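Local coordinates for protein abietadiene synthase, chloroplastic (Abies grandis, PDB 3S9V) that is a terpene synthase, a largely helical enzyme built from an N-terminal terpene synthase domain and a metal-binding terpene synthase domain, at residues S513-P518 against K744-E749; E525-T530 against L646-F651. All blocks are in the same frame, centred on the assembly; numbering follows the deposited sequence.

Contact 1: S513-P518 against K744-E749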
loop_
_atom_site.group_PDB
_atom_site.type_symbol
_atom_site.label_atom_id
_atom_site.label_comp_id
_atom_site.label_asym_id
_atom_site.label_seq_id
_atom_site.Cartn_x
_atom_site.Cartn_y
_atom_site.Cartn_z
ATOM N N SER A 513 14.630 -10.684 -1.598
ATOM C CA SER A 513 13.395 -9.973 -1.872
ATOM C C SER A 513 12.763 -9.319 -0.640
ATOM O O SER A 513 11.976 -8.375 -0.788
ATOM C CB SER A 513 12.378 -10.919 -2.510
ATOM O OG SER A 513 11.740 -11.713 -1.519
ATOM N N PHE A 514 13.085 -9.798 0.565
ATOM C CA PHE A 514 12.490 -9.206 1.765
ATOM C C PHE A 514 13.439 -8.638 2.819
ATOM O O PHE A 514 13.126 -7.612 3.416
ATOM C CB PHE A 514 11.467 -10.173 2.405
ATOM C CG PHE A 514 12.059 -11.454 2.942
ATOM C CD1 PHE A 514 12.651 -11.493 4.202
ATOM C CD2 PHE A 514 11.994 -12.629 2.196
ATOM C CE1 PHE A 514 13.173 -12.690 4.721
ATOM C CE2 PHE A 514 12.509 -13.831 2.699
ATOM C CZ PHE A 514 13.102 -13.859 3.965
ATOM N N ILE A 515 14.576 -9.282 3.071
ATOM C CA ILE A 515 15.547 -8.737 4.038
ATOM C C ILE A 515 16.734 -8.278 3.210
ATOM O O ILE A 515 17.839 -8.807 3.301
ATOM C CB ILE A 515 16.017 -9.777 5.095
ATOM C CG1 ILE A 515 16.450 -11.081 4.419
ATOM C CG2 ILE A 515 14.910 -10.014 6.107
ATOM C CD1 ILE A 515 17.201 -12.031 5.350
ATOM N N PHE A 516 16.460 -7.266 2.403
ATOM C CA PHE A 516 17.389 -6.666 1.462
ATOM C C PHE A 516 18.464 -5.711 1.985
ATOM O O PHE A 516 19.480 -5.524 1.323
ATOM C CB PHE A 516 16.563 -5.937 0.417
ATOM C CG PHE A 516 15.648 -4.898 1.007
ATOM C CD1 PHE A 516 16.073 -3.589 1.168
ATOM C CD2 PHE A 516 14.368 -5.245 1.439
ATOM C CE1 PHE A 516 15.241 -2.639 1.750
ATOM C CE2 PHE A 516 13.530 -4.303 2.024
ATOM C CZ PHE A 516 13.969 -2.999 2.179
ATOM N N GLU A 517 18.245 -5.099 3.143
ATOM C CA GLU A 517 19.216 -4.139 3.674
ATOM C C GLU A 517 20.660 -4.642 3.661
ATOM O O GLU A 517 20.919 -5.815 3.932
ATOM C CB GLU A 517 18.848 -3.716 5.105
ATOM C CG GLU A 517 17.505 -2.993 5.274
ATOM C CD GLU A 517 16.325 -3.943 5.470
ATOM O OE1 GLU A 517 15.442 -3.631 6.306
ATOM O OE2 GLU A 517 16.273 -4.992 4.793
ATOM N N PRO A 518 21.623 -3.752 3.345
ATOM C CA PRO A 518 23.046 -4.117 3.303
ATOM C C PRO A 518 23.533 -4.731 4.622
ATOM O O PRO A 518 24.442 -5.563 4.626
ATOM C CB PRO A 518 23.739 -2.783 3.000
ATOM C CG PRO A 518 22.722 -2.058 2.171
ATOM C CD PRO A 518 21.435 -2.348 2.926
ATOM N N LYS A 744 10.226 -11.104 13.107
ATOM C CA LYS A 744 8.866 -11.191 12.585
ATOM C C LYS A 744 8.897 -11.196 11.058
ATOM O O LYS A 744 8.077 -11.849 10.416
ATOM C CB LYS A 744 8.008 -10.022 13.098
ATOM C CG LYS A 744 7.785 -10.097 14.597
ATOM C CD LYS A 744 6.532 -9.387 15.041
ATOM C CE LYS A 744 6.662 -7.888 14.975
ATOM N NZ LYS A 744 5.390 -7.254 15.447
ATOM N N ARG A 745 9.857 -10.477 10.480
ATOM C CA ARG A 745 10.006 -10.432 9.029
ATOM C C ARG A 745 10.520 -11.785 8.525
ATOM O O ARG A 745 10.059 -12.296 7.504
ATOM C CB ARG A 745 10.976 -9.314 8.625
ATOM C CG ARG A 745 10.445 -7.901 8.877
ATOM C CD ARG A 745 11.531 -6.837 8.698
ATOM N NE ARG A 745 12.107 -6.848 7.357
ATOM C CZ ARG A 745 13.203 -6.186 7.007
ATOM N NH1 ARG A 745 13.859 -5.449 7.900
ATOM N NH2 ARG A 745 13.648 -6.260 5.758
ATOM N N LEU A 746 11.469 -12.371 9.250
ATOM C CA LEU A 746 12.016 -13.669 8.858
ATOM C C LEU A 746 10.929 -14.728 8.846
ATOM O O LEU A 746 10.890 -15.575 7.966
ATOM C CB LEU A 746 13.126 -14.102 9.815
ATOM C CG LEU A 746 14.504 -13.505 9.558
ATOM C CD1 LEU A 746 15.445 -13.909 10.678
ATOM C CD2 LEU A 746 15.028 -13.991 8.208
ATOM N N VAL A 747 10.042 -14.680 9.829
ATOM C CA VAL A 747 8.975 -15.656 9.898
ATOM C C VAL A 747 7.869 -15.393 8.876
ATOM O O VAL A 747 7.514 -16.278 8.098
ATOM C CB VAL A 747 8.350 -15.694 11.305
ATOM C CG1 VAL A 747 7.169 -16.674 11.328
ATOM C CG2 VAL A 747 9.390 -16.126 12.318
ATOM N N PHE A 748 7.348 -14.167 8.870
ATOM C CA PHE A 748 6.250 -13.787 7.981
ATOM C C PHE A 748 6.606 -13.723 6.491
ATOM O O PHE A 748 5.818 -14.114 5.634
ATOM C CB PHE A 748 5.682 -12.437 8.438
ATOM C CG PHE A 748 4.369 -12.087 7.806
ATOM C CD1 PHE A 748 3.212 -12.762 8.160
ATOM C CD2 PHE A 748 4.291 -11.087 6.845
ATOM C CE1 PHE A 748 1.997 -12.448 7.566
ATOM C CE2 PHE A 748 3.077 -10.771 6.244
ATOM C CZ PHE A 748 1.935 -11.450 6.607
ATOM N N GLU A 749 7.793 -13.217 6.181
ATOM C CA GLU A 749 8.229 -13.110 4.793
ATOM C C GLU A 749 8.523 -14.477 4.196
ATOM O O GLU A 749 8.325 -14.697 3.000
ATOM C CB GLU A 749 9.476 -12.237 4.691
ATOM C CG GLU A 749 9.267 -10.789 5.111
ATOM C CD GLU A 749 8.177 -10.097 4.316
ATOM O OE1 GLU A 749 8.101 -10.318 3.091
ATOM O OE2 GLU A 749 7.404 -9.323 4.914
HETATM O O HOH W 1 10.445 -7.536 5.379
#

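Contact 2: E525-T530 against L646-F651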
loop_
_atom_site.group_PDB
_atom_site.type_symbol
_atom_site.label_atom_id
_atom_site.label_comp_id
_atom_site.label_asym_id
_atom_site.label_seq_id
_atom_site.Cartn_x
_atom_site.Cartn_y
_atom_site.Cartn_z
ATOM N N GLU A 525 23.132 -14.780 3.383
ATOM C CA GLU A 525 24.037 -15.855 2.996
ATOM C C GLU A 525 23.633 -17.155 3.679
ATOM O O GLU A 525 23.422 -18.177 3.021
ATOM C CB GLU A 525 25.478 -15.497 3.382
ATOM C CG GLU A 525 26.523 -16.538 2.999
ATOM C CD GLU A 525 27.792 -16.420 3.836
ATOM O OE1 GLU A 525 28.335 -15.299 3.943
ATOM O OE2 GLU A 525 28.248 -17.447 4.388
ATOM N N VAL A 526 23.519 -17.103 5.000
ATOM C CA VAL A 526 23.155 -18.275 5.777
ATOM C C VAL A 526 21.751 -18.772 5.447
ATOM O O VAL A 526 21.485 -19.960 5.509
ATOM C CB VAL A 526 23.260 -17.992 7.290
ATOM C CG1 VAL A 526 22.887 -19.239 8.078
ATOM C CG2 VAL A 526 24.684 -17.554 7.636
ATOM N N TYR A 527 20.863 -17.854 5.089
ATOM C CA TYR A 527 19.491 -18.206 4.737
ATOM C C TYR A 527 19.547 -19.021 3.446
ATOM O O TYR A 527 18.914 -20.070 3.317
ATOM C CB TYR A 527 18.673 -16.922 4.524
ATOM C CG TYR A 527 17.192 -17.122 4.334
ATOM C CD1 TYR A 527 16.692 -17.789 3.221
ATOM C CD2 TYR A 527 16.283 -16.632 5.272
ATOM C CE1 TYR A 527 15.323 -17.965 3.044
ATOM C CE2 TYR A 527 14.920 -16.799 5.106
ATOM C CZ TYR A 527 14.443 -17.467 3.988
ATOM O OH TYR A 527 13.084 -17.629 3.821
ATOM N N THR A 528 20.327 -18.524 2.496
ATOM C CA THR A 528 20.485 -19.173 1.208
ATOM C C THR A 528 21.120 -20.560 1.301
ATOM O O THR A 528 20.631 -21.514 0.688
ATOM C CB THR A 528 21.330 -18.296 0.279
ATOM O OG1 THR A 528 20.674 -17.031 0.106
ATOM C CG2 THR A 528 21.524 -18.979 -1.073
ATOM N N LYS A 529 22.208 -20.674 2.056
ATOM C CA LYS A 529 22.878 -21.960 2.207
ATOM C C LYS A 529 21.984 -22.960 2.921
ATOM O O LYS A 529 21.868 -24.112 2.502
ATOM C CB LYS A 529 24.195 -21.791 2.963
ATOM C CG LYS A 529 25.295 -21.184 2.094
ATOM C CD LYS A 529 26.520 -20.801 2.902
ATOM C CE LYS A 529 27.565 -20.142 2.006
ATOM N NZ LYS A 529 28.725 -19.616 2.783
ATOM N N THR A 530 21.340 -22.513 3.991
ATOM C CA THR A 530 20.455 -23.382 4.748
ATOM C C THR A 530 19.262 -23.841 3.912
ATOM O O THR A 530 18.883 -25.005 3.968
ATOM C CB THR A 530 19.956 -22.680 6.015
ATOM O OG1 THR A 530 21.077 -22.106 6.705
ATOM C CG2 THR A 530 19.278 -23.677 6.930
ATOM N N LEU A 646 15.178 -20.644 11.960
ATOM C CA LEU A 646 15.915 -20.841 13.195
ATOM C C LEU A 646 17.432 -20.707 13.060
ATOM O O LEU A 646 18.107 -20.254 13.986
ATOM C CB LEU A 646 15.531 -22.185 13.804
ATOM C CG LEU A 646 14.051 -22.225 14.229
ATOM C CD1 LEU A 646 13.686 -23.607 14.754
ATOM C CD2 LEU A 646 13.792 -21.172 15.296
ATOM N N ILE A 647 17.977 -21.083 11.913
ATOM C CA ILE A 647 19.411 -20.944 11.735
ATOM C C ILE A 647 19.760 -19.511 11.306
ATOM O O ILE A 647 20.736 -18.941 11.786
ATOM C CB ILE A 647 19.939 -21.989 10.740
ATOM C CG1 ILE A 647 19.633 -23.389 11.298
ATOM C CG2 ILE A 647 21.438 -21.806 10.530
ATOM C CD1 ILE A 647 20.226 -24.526 10.523
ATOM N N SER A 648 18.943 -18.917 10.436
ATOM C CA SER A 648 19.175 -17.540 9.994
ATOM C C SER A 648 19.054 -16.531 11.156
ATOM O O SER A 648 19.753 -15.515 11.178
ATOM C CB SER A 648 18.167 -17.154 8.908
ATOM O OG SER A 648 18.324 -17.942 7.745
ATOM N N ALA A 649 18.163 -16.818 12.108
ATOM C CA ALA A 649 17.920 -15.954 13.264
ATOM C C ALA A 649 19.144 -15.723 14.154
ATOM O O ALA A 649 19.106 -14.898 15.067
ATOM C CB ALA A 649 16.776 -16.524 14.105
ATOM N N LEU A 650 20.216 -16.467 13.909
ATOM C CA LEU A 650 21.446 -16.310 14.681
ATOM C C LEU A 650 22.314 -15.216 14.068
ATOM O O LEU A 650 23.282 -14.775 14.677
ATOM C CB LEU A 650 22.256 -17.609 14.672
ATOM C CG LEU A 650 21.919 -18.779 15.593
ATOM C CD1 LEU A 650 20.430 -18.938 15.737
ATOM C CD2 LEU A 650 22.557 -20.031 15.011
ATOM N N PHE A 651 21.962 -14.772 12.867
ATOM C CA PHE A 651 22.775 -13.775 12.179
ATOM C C PHE A 651 22.115 -12.445 11.825
ATOM O O PHE A 651 22.409 -11.863 10.782
ATOM C CB PHE A 651 23.371 -14.410 10.917
ATOM C CG PHE A 651 24.140 -15.673 11.189
ATOM C CD1 PHE A 651 23.474 -16.876 11.412
ATOM C CD2 PHE A 651 25.533 -15.652 11.262
ATOM C CE1 PHE A 651 24.182 -18.039 11.705
ATOM C CE2 PHE A 651 26.251 -16.807 11.554
ATOM C CZ PHE A 651 25.577 -18.005 11.778
#

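Contact 1: S513-P518 against K744-E749
Arg-745 and Glu-517 come at each other from opposite directions, with guanidinium and carboxylate planes 33° apart. The arginine grips the acid end-on: NH1 of Arg-745 is 2.9 Å from OE1 of Glu-517, tilted out of the carboxylate plane on the syn side, while NH2 of Arg-745 makes a nearly straight 3.1 Å bond to OE2 of Glu-517 on its syn lone pair. NH2 of Arg-745 also donates to the backbone O of Phe-514 at 2.8 Å, in the carbonyl plane. A kink in the arginine at chi3 (59°) turns the guanidinium edge toward both acceptors. NE of Arg-745 donates to a water oxygen 2.7 Å away, and that water returns a weak bond to Phe-514 O, so all three nitrogens are held and the group's rotation is fixed. CG2 of Ile-515 covers one guanidinium face, 4.0 Å from NH2 of Arg-745.

Beside this, CB of Glu-749 lies over one face of the Phe-514 ring, toward its rim, though its exact height is doubtful; CD2 of Leu-746 is at the ring edge. Ring and glutamate chain run past each other in opposite senses; the Glu-749 carboxylate goes on to a salt bridge with Arg-752. This bidentate, end-on salt bridge, extended to a backbone carbonyl, ties the turn following helix 504-514 to helix 741-757 within the alpha-helical terpene synthase fold.

Contact 2: E525-T530 against L646-F651
The ring of Phe-651 carries CG2 of Val-526 over the centre of one face, a CH-pi contact 3.9 Å from the centroid and only 6° off the ring normal. At the edge of that ring, in its plane, lie the carbonyl oxygens of Ile-647 and Ser-648, both from its own segment. The Tyr-527 ring is approached obliquely by OG of Ser-648.

OG of Ser-648 sits 3.2 Å from CA of Tyr-527, yet its hydrogen bond is with Val-644 O, one turn back in its own helix. Val-526 has its other methyl anti to the backbone N (chi1 -179°), which carries CG1 to 3.8 Å from CG2 of Ile-647, the two side chains crossing at about a right angle. One turn on, CG2 of Thr-530 rests 3.8 Å from CD1 of Ile-647.

No hydrogen bond crosses here. The backbones come to 5.3 Å between CA of Ser-648 and CA of Tyr-527, consistent with the small serine side chain at this point, and a type I beta turn from Ser-648 to Phe-651 brings the phenyl ring back onto Val-526. It is buried, mainly apolar packing of helix 521-541 against helix 641-648 and the turn that follows, inside the helical bundle of the metal-binding terpene synthase domain.

Contacts 1 and 2 lie with their centres about 12 Å apart and touch directly. Tyr-527 is a main bridge, with Leu-746 as a second: CE2 of Tyr-527 packs 3.6 Å from CZ of Phe-514, its CD2 lies 4.1 Å from CD2 of Leu-746, and its hydroxyl bonds to Thr-750 on helix 741-757. Leu-746 also reaches contact 2 through CD1, 4.1 Å from CA of Ala-649. Helices 504-514 and 521-541 are consecutive, so the turn held by the Arg-745 salt bridge in contact 1 comes shortly before the helix packed in contact 2. Together they bring helices 504-514, 521-541, 641-648 and 741-757 into one packed group; neither contact includes a metal or bound ligand.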